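Local coordinates for putative cell invasion protein with MAC/Perforin domain (PDB 3KK7) that belongs to the membrane-attack complex/perforin family and is a putative cell invasion protein of a gut bacterium, its exact role unproven, at residues S178-I183 and I346-L351; I274-E279 and D312-S317; E391-I396 and E421-N426; T402-K407 and D511-L516. One frame throughout, in Å; residues are numbered along the deposited sequence.

In the fold
The four contacts illustrate how an elongated chain is tied together at separate points. Contacts 1 and 2 both fall in the MACPF range, with the segments of contact 2 lying between those of contact 1 in sequence, yet their centres are about 49 Å apart. Contact 3 belongs to the D2 range at the other extremity, its centre about 77 Å from that of contact 2. The segments of contact 4 alternate with those of contact 3, and strand 392-401 leads from one to the turn 402-407 of the other. Contacts 1 and 4 have centres about 24 Å apart. The MACPF part is thus fastened at its far end and near the chain's middle, and contact 4 couples D2 to D3.

Contact 1: S178-I183 and I346-L351; sequences SALRKI and ISDFIL. With EDO (1,2-ethanediol), chain D.
L180 and F349 meet where helix 177-186 of the MACPF domain packs against the short 3-10 turn that follows strand 343-345 and leads towards helix 353-363. The two side chains cross at a slant: CD2 of L180 comes within 3.6 Å of F349 CZ, approaching the far end of the ring. The phenyl group reaches the helix because its CG stands opposite the carbonyl carbon (chi1 -68°), which swings the ring from a CB that does not itself face the helix. I183, one turn further along, lies beside F349 and points the same way, its CG2 at the ring edge 4.2 Å from CD2. Branches of two residues a turn apart on the helix thus settle against one half of the phenyl group, and no hydrogen bond joins the two segments.

The other methyl of L180 serves a different neighbour. CD1 rests 3.8 Å from CB of D348, touching the aliphatic root of the aspartate, while the carboxylate is engaged elsewhere, OD2 forming a salt bridge with K125. L351 extends the apolar seam towards Y533 of helix 529-535, which R181 also touches, so this part of the MACPF domain meets the D3 region here. Away from the interface, a 1,2-ethanediol, probably from the crystallisation liquor, takes a hydrogen bond on O1 from S178 N at 2.9 Å.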
loop_
_atom_site.group_PDB
_atom_site.type_symbol
_atom_site.label_atom_id
_atom_site.label_comp_id
_atom_site.label_asym_id
_atom_site.label_seq_id
_atom_site.Cartn_x
_atom_site.Cartn_y
_atom_site.Cartn_z
ATOM N N SER A 178 0.847 -4.479 18.772
ATOM C CA SER A 178 0.652 -3.437 19.782
ATOM C C SER A 178 1.637 -2.261 19.601
ATOM O O SER A 178 1.313 -1.107 19.887
ATOM C CB SER A 178 0.768 -4.028 21.187
ATOM O OG SER A 178 -0.397 -4.799 21.531
ATOM N N ALA A 179 2.840 -2.562 19.140
ATOM C CA ALA A 179 3.768 -1.540 18.730
ATOM C C ALA A 179 3.193 -0.767 17.543
ATOM O O ALA A 179 3.141 0.456 17.552
ATOM C CB ALA A 179 5.100 -2.183 18.345
ATOM N N LEU A 180 2.758 -1.492 16.514
ATOM C CA LEU A 180 2.271 -0.856 15.304
ATOM C C LEU A 180 1.091 0.046 15.623
ATOM O O LEU A 180 0.967 1.159 15.099
ATOM C CB LEU A 180 1.907 -1.880 14.236
ATOM C CG LEU A 180 3.070 -2.661 13.598
ATOM C CD1 LEU A 180 2.558 -3.523 12.483
ATOM C CD2 LEU A 180 4.180 -1.769 13.096
ATOM N N ARG A 181 0.244 -0.374 16.534
ATOM C CA ARG A 181 -0.881 0.491 16.850
ATOM C C ARG A 181 -0.448 1.777 17.550
ATOM O O ARG A 181 -0.958 2.850 17.236
ATOM C CB ARG A 181 -1.977 -0.262 17.590
ATOM C CG ARG A 181 -2.969 -0.904 16.593
ATOM C CD ARG A 181 -4.200 -1.463 17.302
ATOM N NE ARG A 181 -3.792 -2.565 18.163
ATOM C CZ ARG A 181 -3.695 -3.835 17.783
ATOM N NH1 ARG A 181 -4.001 -4.212 16.540
ATOM N NH2 ARG A 181 -3.285 -4.746 18.662
ATOM N N LYS A 182 0.506 1.670 18.469
ATOM C CA LYS A 182 1.045 2.847 19.136
ATOM C C LYS A 182 1.585 3.813 18.107
ATOM O O LYS A 182 1.352 5.032 18.232
ATOM C CB LYS A 182 2.194 2.489 20.074
ATOM C CG LYS A 182 1.796 2.235 21.479
ATOM C CD LYS A 182 2.781 2.832 22.447
ATOM C CE LYS A 182 2.219 2.751 23.810
ATOM N NZ LYS A 182 0.948 3.542 24.005
ATOM N N ILE A 183 2.308 3.273 17.103
ATOM C CA ILE A 183 2.910 4.110 16.053
ATOM C C ILE A 183 1.813 4.819 15.262
ATOM O O ILE A 183 1.900 6.027 15.019
ATOM C CB ILE A 183 3.805 3.303 15.143
ATOM C CG1 ILE A 183 5.042 2.850 15.895
ATOM C CG2 ILE A 183 4.254 4.105 13.918
ATOM C CD1 ILE A 183 5.991 1.949 15.063
ATOM N N ILE A 346 0.805 -0.493 4.270
ATOM C CA ILE A 346 0.471 0.817 4.860
ATOM C C ILE A 346 -0.692 0.672 5.824
ATOM O O ILE A 346 -0.763 1.376 6.825
ATOM C CB ILE A 346 0.146 1.862 3.755
ATOM C CG1 ILE A 346 1.410 2.161 2.956
ATOM C CG2 ILE A 346 -0.356 3.169 4.313
ATOM C CD1 ILE A 346 1.155 2.963 1.719
ATOM N N SER A 347 -1.591 -0.267 5.550
ATOM C CA SER A 347 -2.771 -0.455 6.414
ATOM C C SER A 347 -2.422 -0.832 7.847
ATOM O O SER A 347 -3.194 -0.550 8.765
ATOM C CB SER A 347 -3.754 -1.460 5.826
ATOM O OG SER A 347 -3.136 -2.686 5.587
ATOM N N ASP A 348 -1.265 -1.448 8.056
ATOM C CA ASP A 348 -0.799 -1.714 9.423
ATOM C C ASP A 348 -0.397 -0.478 10.199
ATOM O O ASP A 348 -0.277 -0.560 11.402
ATOM C CB ASP A 348 0.350 -2.727 9.433
ATOM C CG ASP A 348 -0.150 -4.159 9.360
ATOM O OD1 ASP A 348 -1.351 -4.385 9.646
ATOM O OD2 ASP A 348 0.654 -5.066 9.023
ATOM N N PHE A 349 -0.212 0.660 9.529
ATOM C CA PHE A 349 0.232 1.895 10.186
ATOM C C PHE A 349 -0.829 2.965 10.401
ATOM O O PHE A 349 -0.496 4.089 10.747
ATOM C CB PHE A 349 1.435 2.458 9.420
ATOM C CG PHE A 349 2.623 1.582 9.546
ATOM C CD1 PHE A 349 2.719 0.435 8.802
ATOM C CD2 PHE A 349 3.591 1.847 10.489
ATOM C CE1 PHE A 349 3.770 -0.402 8.967
ATOM C CE2 PHE A 349 4.650 0.990 10.666
ATOM C CZ PHE A 349 4.746 -0.128 9.910
ATOM N N ILE A 350 -2.098 2.604 10.223
ATOM C CA ILE A 350 -3.218 3.535 10.385
ATOM C C ILE A 350 -4.311 2.884 11.197
ATOM O O ILE A 350 -4.425 1.661 11.222
ATOM C CB ILE A 350 -3.750 4.050 9.019
ATOM C CG1 ILE A 350 -4.150 2.911 8.096
ATOM C CG2 ILE A 350 -2.699 4.874 8.302
ATOM C CD1 ILE A 350 -4.616 3.399 6.764
ATOM N N LEU A 351 -5.087 3.706 11.892
ATOM C CA LEU A 351 -6.123 3.214 12.797
ATOM C C LEU A 351 -7.491 3.054 12.145
ATOM O O LEU A 351 -8.319 2.265 12.623
ATOM C CB LEU A 351 -6.290 4.184 13.963
ATOM C CG LEU A 351 -5.108 4.404 14.861
ATOM C CD1 LEU A 351 -5.471 5.482 15.833
ATOM C CD2 LEU A 351 -4.792 3.101 15.563
HETATM C C1 EDO D . 1.751 -7.579 21.152
HETATM O O1 EDO D . 1.221 -7.085 19.948
HETATM C C2 EDO D . 0.576 -8.233 21.829
HETATM O O2 EDO D . 0.092 -9.201 20.886
#

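Contact 2: I274-E279 and D312-S317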
loop_
_atom_site.group_PDB
_atom_site.type_symbol
_atom_site.label_atom_id
_atom_site.label_comp_id
_atom_site.label_asym_id
_atom_site.label_seq_id
_atom_site.Cartn_x
_atom_site.Cartn_y
_atom_site.Cartn_z
ATOM N N ILE A 274 31.944 -8.014 -14.628
ATOM C CA ILE A 274 30.819 -8.615 -15.349
ATOM C C ILE A 274 31.160 -8.571 -16.842
ATOM O O ILE A 274 31.863 -7.658 -17.284
ATOM C CB ILE A 274 29.520 -7.875 -15.045
ATOM C CG1 ILE A 274 28.327 -8.597 -15.629
ATOM C CG2 ILE A 274 29.577 -6.455 -15.575
ATOM C CD1 ILE A 274 27.000 -7.970 -15.166
ATOM N N GLY A 275 30.676 -9.562 -17.592
ATOM C CA GLY A 275 30.986 -9.719 -19.014
ATOM C C GLY A 275 31.787 -10.992 -19.222
ATOM O O GLY A 275 32.488 -11.435 -18.324
ATOM N N THR A 276 31.665 -11.609 -20.387
ATOM C CA THR A 276 32.459 -12.786 -20.712
ATOM C C THR A 276 33.587 -12.373 -21.661
ATOM O O THR A 276 33.561 -11.284 -22.239
ATOM C CB THR A 276 31.594 -13.847 -21.405
ATOM O OG1 THR A 276 30.957 -13.260 -22.540
ATOM C CG2 THR A 276 30.532 -14.349 -20.495
ATOM N N LYS A 277 34.589 -13.228 -21.803
ATOM C CA LYS A 277 35.543 -13.097 -22.897
ATOM C C LYS A 277 35.886 -14.495 -23.335
ATOM O O LYS A 277 35.431 -15.476 -22.735
ATOM C CB LYS A 277 36.810 -12.333 -22.486
ATOM N N ARG A 278 36.650 -14.575 -24.408
ATOM C CA ARG A 278 37.259 -15.821 -24.867
ATOM C C ARG A 278 36.410 -17.105 -24.602
ATOM O O ARG A 278 35.307 -17.228 -25.133
ATOM C CB ARG A 278 38.697 -15.923 -24.293
ATOM N N GLU A 279 36.922 -18.033 -23.777
ATOM C CA GLU A 279 36.317 -19.375 -23.596
ATOM C C GLU A 279 34.882 -19.271 -23.124
ATOM O O GLU A 279 33.980 -19.910 -23.701
ATOM C CB GLU A 279 37.137 -20.216 -22.613
ATOM N N ASP A 312 26.149 -5.931 -25.160
ATOM C CA ASP A 312 26.283 -7.339 -25.500
ATOM C C ASP A 312 27.334 -7.966 -24.559
ATOM O O ASP A 312 28.495 -7.498 -24.485
ATOM C CB ASP A 312 26.675 -7.521 -26.969
ATOM C CG ASP A 312 26.887 -8.979 -27.344
ATOM O OD1 ASP A 312 27.766 -9.622 -26.727
ATOM O OD2 ASP A 312 26.188 -9.480 -28.265
ATOM N N ILE A 313 26.918 -9.035 -23.874
ATOM C CA ILE A 313 27.715 -9.690 -22.832
ATOM C C ILE A 313 29.099 -10.144 -23.305
ATOM O O ILE A 313 30.065 -10.116 -22.527
ATOM C CB ILE A 313 26.930 -10.886 -22.214
ATOM C CG1 ILE A 313 27.495 -11.279 -20.843
ATOM C CG2 ILE A 313 26.895 -12.068 -23.172
ATOM C CD1 ILE A 313 27.287 -10.257 -19.765
ATOM N N THR A 314 29.201 -10.534 -24.570
ATOM C CA THR A 314 30.463 -10.995 -25.126
ATOM C C THR A 314 31.333 -9.857 -25.690
ATOM O O THR A 314 32.485 -10.081 -26.023
ATOM C CB THR A 314 30.213 -11.953 -26.276
ATOM O OG1 THR A 314 29.680 -11.224 -27.389
ATOM C CG2 THR A 314 29.230 -13.035 -25.877
ATOM N N ASN A 315 30.778 -8.657 -25.827
ATOM C CA ASN A 315 31.495 -7.546 -26.436
ATOM C C ASN A 315 32.029 -6.568 -25.410
ATOM O O ASN A 315 33.102 -6.000 -25.601
ATOM C CB ASN A 315 30.586 -6.800 -27.411
ATOM C CG ASN A 315 31.349 -5.786 -28.278
ATOM O OD1 ASN A 315 32.354 -6.122 -28.952
ATOM N ND2 ASN A 315 30.841 -4.546 -28.300
ATOM N N TYR A 316 31.294 -6.346 -24.323
ATOM C CA TYR A 316 31.719 -5.330 -23.388
ATOM C C TYR A 316 31.702 -5.807 -21.953
ATOM O O TYR A 316 30.687 -6.291 -21.447
ATOM C CB TYR A 316 30.880 -4.074 -23.572
ATOM C CG TYR A 316 31.390 -2.903 -22.773
ATOM C CD1 TYR A 316 32.631 -2.303 -23.084
ATOM C CD2 TYR A 316 30.651 -2.388 -21.707
ATOM C CE1 TYR A 316 33.113 -1.214 -22.352
ATOM C CE2 TYR A 316 31.129 -1.320 -20.957
ATOM C CZ TYR A 316 32.360 -0.734 -21.287
ATOM O OH TYR A 316 32.831 0.321 -20.546
ATOM N N SER A 317 32.853 -5.656 -21.306
ATOM C CA SER A 317 33.054 -6.045 -19.922
ATOM C C SER A 317 33.344 -4.830 -19.091
ATOM O O SER A 317 34.032 -3.919 -19.547
ATOM C CB SER A 317 34.240 -6.998 -19.809
ATOM O OG SER A 317 33.922 -8.207 -20.469
#
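T276 and I313 bring together two irregular connections at an outer end of the MACPF domain, one linking strand 271-274 to helix 278-285, the other an Asx turn between strands 311-312 and 318-319. The first shell is mainly backbone. T276 N donates to I313 O at 3.1 Å in a nearly straight bond (164° at the hydrogen), although the donor is tilted 33° from the carbonyl plane. The hydroxyl of T276 lies close to the same oxygen and 3.5 Å from T314 CA, and it is also bonded to S281 OG of the following helix.

Next to this bond, G275 lets the chains come close. With no side chain and a positive phi, it allows S317 OG to approach to 3.6 Å from its CA. I313 covers the same glycine from another direction: CG1 stands opposite its own backbone N (chi1 -160°), carrying CD1 to 3.8 Å from G275 CA. Beyond, I313 and I274 both rest on Y293 of strand 288-298, while I274 is also joined through its backbone to I318. A CA-H...O contact from S317 to I274 O closes the meeting of the chains at this end.

What shapes the 312-317 turn is D312. Its main-chain O receives both N315 N and Y316 N, and its carboxylate secures T314 twice through one oxygen. OD1 of D312 accepts T314 N at 2.7 Å. On its syn side, the same D312 OD1 takes T314 OG1 at 2.6 Å.

Contact 3: E391-I396 and E421-N426; sequences EKLYDI and EELKAN
N426 and Y394 form the tight end of this contact, in which residues 421-426, on and beyond helix 420-424, lie against strand 392-401. ND2 of N426 donates to Y394 O over 2.9 Å, almost straight at 165°. The fit is favourable on both sides of the bond, because the donor lies in the carbonyl plane on a lone pair and the acceptor lies only 9° from the plane of the amide. Y394 O also lies 3.3 Å from L423 O, two acceptors that do not bond. I396 crosses the asparagine side chain at a slant, its CD1 methyl 3.4 Å from N426 OD1, and both residues touch K435 of helix 429-443. Between the two ends, L393 CB meets L423 CB at 4.0 Å, and L423 continues onto R385 of strand 376-386.

The opposite end is looser and faces solvent. There the side chains of E391 and K424 cross at about a right angle. K424 runs out fully extended, with CG opposite its backbone N (chi1 -176°), so that its methylenes pass across the carboxylate, CG, CD and CE all near E391 OE2; CD is 3.4 Å from it. Its ammonium group reaches OE1 in a salt bridge of 3.3 Å, whose hydrogen bond is weak. L393 CD2 lies against K424 CB, 3.9 Å away, joining the charged pair to the buried leucines. The whole is a helix packed against an antiparallel strand pair, 376-386 with 392-401, in the D2 domain.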
loop_
_atom_site.group_PDB
_atom_site.type_symbol
_atom_site.label_atom_id
_atom_site.label_comp_id
_atom_site.label_asym_id
_atom_site.label_seq_id
_atom_site.Cartn_x
_atom_site.Cartn_y
_atom_site.Cartn_z
ATOM N N GLU A 391 -39.112 -14.979 0.614
ATOM C CA GLU A 391 -39.101 -13.590 0.167
ATOM C C GLU A 391 -37.986 -12.785 0.850
ATOM O O GLU A 391 -37.808 -12.855 2.079
ATOM C CB GLU A 391 -40.481 -12.969 0.419
ATOM C CG GLU A 391 -40.594 -11.455 0.252
ATOM C CD GLU A 391 -42.043 -10.978 0.273
ATOM O OE1 GLU A 391 -42.968 -11.826 0.373
ATOM O OE2 GLU A 391 -42.259 -9.751 0.178
ATOM N N LYS A 392 -37.247 -12.014 0.050
ATOM C CA LYS A 392 -36.231 -11.146 0.612
ATOM C C LYS A 392 -36.894 -10.011 1.395
ATOM O O LYS A 392 -37.828 -9.363 0.907
ATOM C CB LYS A 392 -35.300 -10.616 -0.462
ATOM C CG LYS A 392 -34.410 -11.691 -1.063
ATOM C CD LYS A 392 -33.204 -11.049 -1.761
ATOM C CE LYS A 392 -32.198 -12.070 -2.314
ATOM N NZ LYS A 392 -32.565 -12.521 -3.694
ATOM N N LEU A 393 -36.415 -9.825 2.630
ATOM C CA LEU A 393 -36.916 -8.806 3.563
ATOM C C LEU A 393 -35.814 -7.813 3.924
ATOM O O LEU A 393 -34.669 -8.201 4.196
ATOM C CB LEU A 393 -37.404 -9.452 4.850
ATOM C CG LEU A 393 -38.503 -10.491 4.742
ATOM C CD1 LEU A 393 -38.667 -11.151 6.116
ATOM C CD2 LEU A 393 -39.785 -9.829 4.261
ATOM N N TYR A 394 -36.192 -6.536 3.962
ATOM C CA TYR A 394 -35.246 -5.451 4.088
ATOM C C TYR A 394 -35.613 -4.462 5.186
ATOM O O TYR A 394 -36.785 -4.257 5.480
ATOM C CB TYR A 394 -35.215 -4.698 2.775
ATOM C CG TYR A 394 -34.742 -5.494 1.589
ATOM C CD1 TYR A 394 -33.382 -5.564 1.272
ATOM C CD2 TYR A 394 -35.645 -6.155 0.765
ATOM C CE1 TYR A 394 -32.935 -6.280 0.166
ATOM C CE2 TYR A 394 -35.213 -6.865 -0.347
ATOM C CZ TYR A 394 -33.857 -6.922 -0.644
ATOM O OH TYR A 394 -33.415 -7.629 -1.735
ATOM N N ASP A 395 -34.584 -3.860 5.784
ATOM C CA ASP A 395 -34.728 -2.717 6.672
ATOM C C ASP A 395 -34.399 -1.470 5.836
ATOM O O ASP A 395 -33.741 -1.560 4.797
ATOM C CB ASP A 395 -33.772 -2.845 7.872
ATOM C CG ASP A 395 -34.058 -1.820 8.998
ATOM O OD1 ASP A 395 -35.115 -1.162 8.967
ATOM O OD2 ASP A 395 -33.232 -1.682 9.934
ATOM N N ILE A 396 -34.876 -0.312 6.283
ATOM C CA ILE A 396 -34.574 0.962 5.634
ATOM C C ILE A 396 -33.534 1.625 6.504
ATOM O O ILE A 396 -33.734 1.791 7.698
ATOM C CB ILE A 396 -35.815 1.851 5.529
ATOM C CG1 ILE A 396 -36.880 1.151 4.690
ATOM C CG2 ILE A 396 -35.470 3.201 4.907
ATOM C CD1 ILE A 396 -38.252 1.806 4.772
ATOM N N GLU A 421 -43.743 -9.521 8.723
ATOM C CA GLU A 421 -44.719 -8.596 8.100
ATOM C C GLU A 421 -44.329 -7.131 8.244
ATOM O O GLU A 421 -44.615 -6.323 7.363
ATOM C CB GLU A 421 -46.144 -8.837 8.634
ATOM C CG GLU A 421 -46.845 -10.092 8.038
ATOM C CD GLU A 421 -46.167 -11.434 8.414
ATOM O OE1 GLU A 421 -45.407 -11.484 9.411
ATOM O OE2 GLU A 421 -46.397 -12.447 7.708
ATOM N N GLU A 422 -43.665 -6.797 9.343
ATOM C CA GLU A 422 -43.146 -5.447 9.541
ATOM C C GLU A 422 -42.085 -5.105 8.494
ATOM O O GLU A 422 -42.190 -4.099 7.782
ATOM C CB GLU A 422 -42.547 -5.309 10.933
ATOM C CG GLU A 422 -43.560 -5.445 12.056
ATOM C CD GLU A 422 -42.909 -5.379 13.428
ATOM O OE1 GLU A 422 -41.778 -4.832 13.520
ATOM O OE2 GLU A 422 -43.528 -5.867 14.407
ATOM N N LEU A 423 -41.069 -5.960 8.404
ATOM C CA LEU A 423 -39.977 -5.791 7.435
ATOM C C LEU A 423 -40.485 -5.733 5.993
ATOM O O LEU A 423 -40.016 -4.913 5.206
ATOM C CB LEU A 423 -38.932 -6.916 7.593
ATOM C CG LEU A 423 -38.148 -7.004 8.919
ATOM C CD1 LEU A 423 -37.532 -8.384 9.104
ATOM C CD2 LEU A 423 -37.070 -5.920 9.016
ATOM N N LYS A 424 -41.448 -6.586 5.661
ATOM C CA LYS A 424 -42.086 -6.578 4.335
ATOM C C LYS A 424 -42.826 -5.257 4.035
ATOM O O LYS A 424 -42.994 -4.879 2.865
ATOM C CB LYS A 424 -43.054 -7.768 4.219
ATOM C CG LYS A 424 -43.711 -7.938 2.849
ATOM C CD LYS A 424 -44.403 -9.298 2.745
ATOM C CE LYS A 424 -45.319 -9.411 1.527
ATOM N NZ LYS A 424 -45.913 -10.770 1.441
ATOM N N ALA A 425 -43.268 -4.567 5.092
ATOM C CA ALA A 425 -43.938 -3.267 4.957
ATOM C C ALA A 425 -42.974 -2.141 4.545
ATOM O O ALA A 425 -43.424 -1.068 4.138
ATOM C CB ALA A 425 -44.676 -2.897 6.250
ATOM N N ASN A 426 -41.661 -2.382 4.654
ATOM C CA ASN A 426 -40.670 -1.448 4.132
ATOM C C ASN A 426 -40.640 -1.448 2.590
ATOM O O ASN A 426 -40.050 -0.543 1.971
ATOM C CB ASN A 426 -39.276 -1.763 4.692
ATOM C CG ASN A 426 -39.165 -1.527 6.201
ATOM O OD1 ASN A 426 -39.731 -0.578 6.727
ATOM N ND2 ASN A 426 -38.409 -2.384 6.893
#

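Contact 4: T402-K407 and D511-L516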
loop_
_atom_site.group_PDB
_atom_site.type_symbol
_atom_site.label_atom_id
_atom_site.label_comp_id
_atom_site.label_asym_id
_atom_site.label_seq_id
_atom_site.Cartn_x
_atom_site.Cartn_y
_atom_site.Cartn_z
ATOM N N THR A 402 -18.774 8.483 2.408
ATOM C CA THR A 402 -17.679 9.365 2.803
ATOM C C THR A 402 -17.020 9.995 1.587
ATOM O O THR A 402 -17.345 9.655 0.470
ATOM C CB THR A 402 -16.611 8.607 3.635
ATOM O OG1 THR A 402 -15.891 7.681 2.802
ATOM C CG2 THR A 402 -17.267 7.864 4.793
ATOM N N ARG A 403 -16.073 10.890 1.817
ATOM C CA ARG A 403 -15.307 11.508 0.750
ATOM C C ARG A 403 -14.563 10.483 -0.107
ATOM O O ARG A 403 -14.369 10.659 -1.333
ATOM C CB ARG A 403 -14.264 12.453 1.337
ATOM C CG ARG A 403 -14.813 13.712 1.990
ATOM C CD ARG A 403 -13.670 14.686 2.277
ATOM N NE ARG A 403 -12.797 14.180 3.328
ATOM C CZ ARG A 403 -11.521 14.531 3.521
ATOM N NH1 ARG A 403 -10.839 13.980 4.518
ATOM N NH2 ARG A 403 -10.914 15.410 2.740
ATOM N N GLN A 404 -14.140 9.420 0.566
ATOM C CA GLN A 404 -13.309 8.382 -0.024
ATOM C C GLN A 404 -14.208 7.407 -0.761
ATOM O O GLN A 404 -13.739 6.558 -1.506
ATOM C CB GLN A 404 -12.515 7.674 1.079
ATOM C CG GLN A 404 -11.556 8.565 1.915
ATOM C CD GLN A 404 -12.221 9.463 2.995
ATOM O OE1 GLN A 404 -13.363 9.234 3.416
ATOM N NE2 GLN A 404 -11.492 10.497 3.433
ATOM N N GLY A 405 -15.515 7.537 -0.544
ATOM C CA GLY A 405 -16.505 6.687 -1.208
ATOM C C GLY A 405 -16.802 5.396 -0.461
ATOM O O GLY A 405 -17.240 4.426 -1.048
ATOM N N ASP A 406 -16.577 5.395 0.844
ATOM C CA ASP A 406 -16.911 4.262 1.698
ATOM C C ASP A 406 -18.371 4.431 2.072
ATOM O O ASP A 406 -18.842 5.551 2.136
ATOM C CB ASP A 406 -16.041 4.280 2.963
ATOM C CG ASP A 406 -14.576 4.488 2.656
ATOM O OD1 ASP A 406 -14.000 3.693 1.858
ATOM O OD2 ASP A 406 -13.999 5.450 3.211
ATOM N N LYS A 407 -19.073 3.326 2.316
ATOM C CA LYS A 407 -20.466 3.369 2.725
ATOM C C LYS A 407 -20.583 2.955 4.187
ATOM O O LYS A 407 -20.360 1.798 4.534
ATOM C CB LYS A 407 -21.335 2.473 1.821
ATOM C CG LYS A 407 -21.048 2.653 0.337
ATOM C CD LYS A 407 -22.254 2.472 -0.568
ATOM C CE LYS A 407 -21.922 2.861 -2.015
ATOM N NZ LYS A 407 -22.898 3.826 -2.609
ATOM N N ASP A 511 -16.848 20.641 6.893
ATOM C CA ASP A 511 -17.659 21.420 5.937
ATOM C C ASP A 511 -18.060 20.595 4.698
ATOM O O ASP A 511 -19.170 20.754 4.175
ATOM C CB ASP A 511 -16.985 22.773 5.561
ATOM C CG ASP A 511 -17.341 23.927 6.551
ATOM O OD1 ASP A 511 -18.316 23.766 7.323
ATOM O OD2 ASP A 511 -16.650 24.989 6.556
ATOM N N ALA A 512 -17.188 19.696 4.252
ATOM C CA ALA A 512 -17.543 18.787 3.174
ATOM C C ALA A 512 -18.749 17.926 3.583
ATOM O O ALA A 512 -19.643 17.676 2.773
ATOM C CB ALA A 512 -16.390 17.955 2.806
ATOM N N TYR A 513 -18.828 17.536 4.848
ATOM C CA TYR A 513 -19.995 16.780 5.345
ATOM C C TYR A 513 -21.127 17.657 5.879
ATOM O O TYR A 513 -22.186 17.157 6.261
ATOM C CB TYR A 513 -19.559 15.794 6.423
ATOM C CG TYR A 513 -18.628 14.699 5.928
ATOM C CD1 TYR A 513 -17.268 14.927 5.766
ATOM C CD2 TYR A 513 -19.105 13.429 5.664
ATOM C CE1 TYR A 513 -16.422 13.925 5.337
ATOM C CE2 TYR A 513 -18.263 12.413 5.242
ATOM C CZ TYR A 513 -16.928 12.657 5.075
ATOM O OH TYR A 513 -16.115 11.631 4.647
ATOM N N GLY A 514 -20.920 18.968 5.889
ATOM C CA GLY A 514 -21.914 19.913 6.430
ATOM C C GLY A 514 -22.270 19.581 7.864
ATOM O O GLY A 514 -23.449 19.491 8.199
ATOM N N ILE A 515 -21.241 19.370 8.688
ATOM C CA ILE A 515 -21.394 18.957 10.089
ATOM C C ILE A 515 -20.619 19.863 11.056
ATOM O O ILE A 515 -20.495 19.560 12.238
ATOM C CB ILE A 515 -20.948 17.460 10.315
ATOM C CG1 ILE A 515 -19.461 17.262 10.020
ATOM C CG2 ILE A 515 -21.769 16.507 9.460
ATOM C CD1 ILE A 515 -19.020 15.881 10.243
ATOM N N LEU A 516 -20.126 20.993 10.564
ATOM C CA LEU A 516 -19.291 21.850 11.369
ATOM C C LEU A 516 -20.057 22.348 12.587
ATOM O O LEU A 516 -19.535 22.320 13.699
ATOM C CB LEU A 516 -18.770 23.011 10.534
ATOM C CG LEU A 516 -17.748 23.926 11.213
ATOM C CD1 LEU A 516 -16.672 23.134 12.004
ATOM C CD2 LEU A 516 -17.122 24.858 10.152
#
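The ring of Y513 and the guanidinium of R403 stand steeply to each other, their planes 70° apart, where a type I beta turn of the D2 domain, T402 to G405, receives an aromatic residue from the D3 region. The approach is oblique on both sides. R403 CG comes to 3.7 Å from Y513 CE1 and T402 CA lies near CE2; both are on the same side of the ring plane, toward its hydroxyl end, and neither makes a stack. The R403 side chain crosses the tyrosine at about a right angle, whereas Q404 only grazes it, OE1 3.9 Å from Y513 OH.

The phenol oxygen gives this meeting its polar point. R403 N donates to Y513 OH at 2.9 Å with an angle of 162°, and T402 CB packs 3.2 Å from the same oxygen. Y513 OH is also hydrogen-bonded to the terminal carboxylate of L541, which makes a salt bridge with R403 NE; the chain end thus joins both partners. A bend at chi3 (-69°) turns the guanidinium, whose NH1 and NH2 hydrogen-bond to Y197 O and W35 O.

Local bonds shape both segments. Behind the tyrosine, G514 closes helix 508-512 in a Schellman motif, and A512 CB faces R403 CD. Within the turn, G405 N bonds to T402 O, while D406 N donates to T402 OG1 at 3.1 Å.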